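Local coordinates for acyl-coenzyme A oxidase (Caenorhabditis elegans, PDB 5K3J), which catalyses the FAD-dependent first step of peroxisomal beta-oxidation, desaturating the CoA-linked side chains of ascaroside pheromones, at residues L97-H100 against R101-G105. Residues are numbered along the deposited sequence; the frame is centred on the assembly and turned at random.
Sequences LHLH and REVIG
One face of the R101 guanidinium lies against L97, whose CB stands 4.3 Å above the plane, over its centre, and CD1, over the same face, comes to 3.8 Å from NH2. This is an i to i+4 pairing in helix 93-103, close to where its last turn opens into a pi-turn. R101 gets there because its first torsion sets CG beside the backbone N (chi1 -79°) and the chain then runs extended to NE. The group also meets E299 of helix 287-315, a residue important for binding the ascaroside substrate, so L97 packs on an arginine next to the specificity site.

One residue on, H98 and E102 run side by side, ring and carboxylate planes 65° apart. NE2 of H98 lies 3.8 Å from OE2 of E102, but the two are linked through a third residue: each atom hydrogen-bonds OG1 of T46, and OE2 is also hydrogen-bonded to OG of S611. That ties this buried face to helix 36-49. L99 CD1 touches V103 CG2 at 3.7 Å, with L99 itself resting on I45 and V49 of the same neighbouring helix. The H100 ring meets I104 CG1 obliquely through CD2 at 4.0 Å; its ND1 is hydrogen-bonded to S96 O.

The i to i+4 backbone bonds include R101 N to L97 O and V103 N to L99 O, each 2.9 Å. K76 and R616 both bond V103 O near the helix end. G105 leaves helical geometry with phi 116°, and its N closes the pi-turn on H100 O at 2.8 Å.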
ATOM      1  N   LEU A  97       4.451 -23.375 -12.132  1.00 24.74           N
ATOM      2  CA  LEU A  97       4.433 -22.094 -11.443  1.00 24.23           C
ATOM      3  C   LEU A  97       5.625 -21.229 -11.828  1.00 27.60           C
ATOM      4  O   LEU A  97       5.482 -20.022 -12.000  1.00 30.73           O
ATOM      5  CB  LEU A  97       4.402 -22.295  -9.929  1.00 23.09           C
ATOM      6  CG  LEU A  97       3.055 -22.712  -9.334  1.00 23.33           C
ATOM      7  CD1 LEU A  97       3.078 -22.599  -7.812  1.00 21.65           C
ATOM      8  CD2 LEU A  97       1.900 -21.905  -9.930  1.00 21.75           C
ATOM      9  N   HIS A  98       6.799 -21.840 -11.961  1.00 34.93           N
ATOM     10  CA  HIS A  98       7.980 -21.091 -12.379  1.00 31.32           C
ATOM     11  C   HIS A  98       7.804 -20.575 -13.799  1.00 28.99           C
ATOM     12  O   HIS A  98       8.109 -19.420 -14.093  1.00 33.43           O
ATOM     13  CB  HIS A  98       9.244 -21.945 -12.300  1.00 30.93           C
ATOM     14  CG  HIS A  98      10.440 -21.296 -12.925  1.00 30.33           C
ATOM     15  ND1 HIS A  98      11.208 -20.356 -12.270  1.00 30.57           N
ATOM     16  CD2 HIS A  98      10.984 -21.432 -14.157  1.00 32.11           C
ATOM     17  CE1 HIS A  98      12.181 -19.953 -13.066  1.00 30.27           C
ATOM     18  NE2 HIS A  98      12.070 -20.590 -14.218  1.00 32.92           N
ATOM     19  N   LEU A  99       7.304 -21.441 -14.676  1.00 30.56           N
ATOM     20  CA  LEU A  99       7.132 -21.091 -16.079  1.00 30.54           C
ATOM     21  C   LEU A  99       6.140 -19.944 -16.268  1.00 32.29           C
ATOM     22  O   LEU A  99       6.371 -19.042 -17.072  1.00 33.35           O
ATOM     23  CB  LEU A  99       6.679 -22.315 -16.875  1.00 28.05           C
ATOM     24  CG  LEU A  99       6.526 -22.086 -18.374  1.00 27.64           C
ATOM     25  CD1 LEU A  99       7.854 -21.672 -18.963  1.00 30.63           C
ATOM     26  CD2 LEU A  99       5.997 -23.331 -19.067  1.00 26.19           C
ATOM     27  N   HIS A 100       5.044 -19.970 -15.515  1.00 34.51           N
ATOM     28  CA  HIS A 100       4.006 -18.959 -15.663  1.00 33.45           C
ATOM     29  C   HIS A 100       4.366 -17.667 -14.931  1.00 32.66           C
ATOM     30  O   HIS A 100       4.113 -16.576 -15.441  1.00 31.42           O
ATOM     31  CB  HIS A 100       2.665 -19.501 -15.169  1.00 32.72           C
ATOM     32  CG  HIS A 100       2.050 -20.507 -16.092  1.00 31.87           C
ATOM     33  ND1 HIS A 100       2.405 -21.840 -16.087  1.00 31.21           N
ATOM     34  CD2 HIS A 100       1.115 -20.373 -17.061  1.00 30.88           C
ATOM     35  CE1 HIS A 100       1.712 -22.483 -17.009  1.00 31.40           C
ATOM     36  NE2 HIS A 100       0.919 -21.615 -17.614  1.00 31.41           N
ATOM     37  N   ARG A 101       4.962 -17.786 -13.746  1.00 26.85           N
ATOM     38  CA  ARG A 101       5.394 -16.603 -13.003  1.00 25.71           C
ATOM     39  C   ARG A 101       6.436 -15.824 -13.795  1.00 25.71           C
ATOM     40  O   ARG A 101       6.531 -14.605 -13.670  1.00 23.86           O
ATOM     41  CB  ARG A 101       5.969 -16.974 -11.635  1.00 25.35           C
ATOM     42  CG  ARG A 101       4.942 -17.280 -10.551  1.00 26.12           C
ATOM     43  CD  ARG A 101       5.646 -17.678  -9.259  1.00 28.24           C
ATOM     44  NE  ARG A 101       4.726 -18.075  -8.197  1.00 29.80           N
ATOM     45  CZ  ARG A 101       5.042 -18.937  -7.238  1.00 31.99           C
ATOM     46  NH1 ARG A 101       6.245 -19.497  -7.229  1.00 32.82           N
ATOM     47  NH2 ARG A 101       4.159 -19.254  -6.298  1.00 33.11           N
ATOM     48  N   GLU A 102       7.217 -16.532 -14.605  1.00 28.37           N
ATOM     49  CA  GLU A 102       8.241 -15.884 -15.409  1.00 28.10           C
ATOM     50  C   GLU A 102       7.706 -15.400 -16.745  1.00 27.03           C
ATOM     51  O   GLU A 102       7.774 -14.212 -17.045  1.00 29.95           O
ATOM     52  CB  GLU A 102       9.427 -16.819 -15.648  1.00 28.58           C
ATOM     53  CG  GLU A 102      10.440 -16.239 -16.627  1.00 29.54           C
ATOM     54  CD  GLU A 102      11.738 -17.022 -16.662  1.00 30.93           C
ATOM     55  OE1 GLU A 102      12.061 -17.604 -17.721  1.00 31.12           O
ATOM     56  OE2 GLU A 102      12.446 -17.053 -15.632  1.00 29.10           O
ATOM     57  N   VAL A 103       7.183 -16.319 -17.549  1.00 23.32           N
ATOM     58  CA  VAL A 103       6.701 -15.971 -18.885  1.00 23.68           C
ATOM     59  C   VAL A 103       5.479 -15.056 -18.821  1.00 26.01           C
ATOM     60  O   VAL A 103       5.500 -13.942 -19.347  1.00 22.62           O
ATOM     61  CB  VAL A 103       6.341 -17.219 -19.706  1.00 22.96           C
ATOM     62  CG1 VAL A 103       5.789 -16.818 -21.062  1.00 23.86           C
ATOM     63  CG2 VAL A 103       7.557 -18.104 -19.868  1.00 23.87           C
ATOM     64  N   ILE A 104       4.413 -15.518 -18.172  1.00 28.15           N
ATOM     65  CA  ILE A 104       3.193 -14.717 -18.085  1.00 28.35           C
ATOM     66  C   ILE A 104       3.333 -13.541 -17.119  1.00 27.82           C
ATOM     67  O   ILE A 104       3.217 -12.380 -17.515  1.00 28.48           O
ATOM     68  CB  ILE A 104       1.982 -15.571 -17.654  1.00 27.42           C
ATOM     69  CG1 ILE A 104       1.813 -16.780 -18.580  1.00 26.50           C
ATOM     70  CG2 ILE A 104       0.709 -14.739 -17.676  1.00 29.43           C
ATOM     71  CD1 ILE A 104       1.391 -16.434 -20.002  1.00 27.65           C
ATOM     72  N   GLY A 105       3.571 -13.844 -15.849  1.00 26.55           N
ATOM     73  CA  GLY A 105       3.667 -12.809 -14.840  1.00 27.24           C
ATOM     74  C   GLY A 105       2.563 -12.923 -13.810  1.00 27.90           C
ATOM     75  O   GLY A 105       1.875 -13.945 -13.722  1.00 28.65           O
TER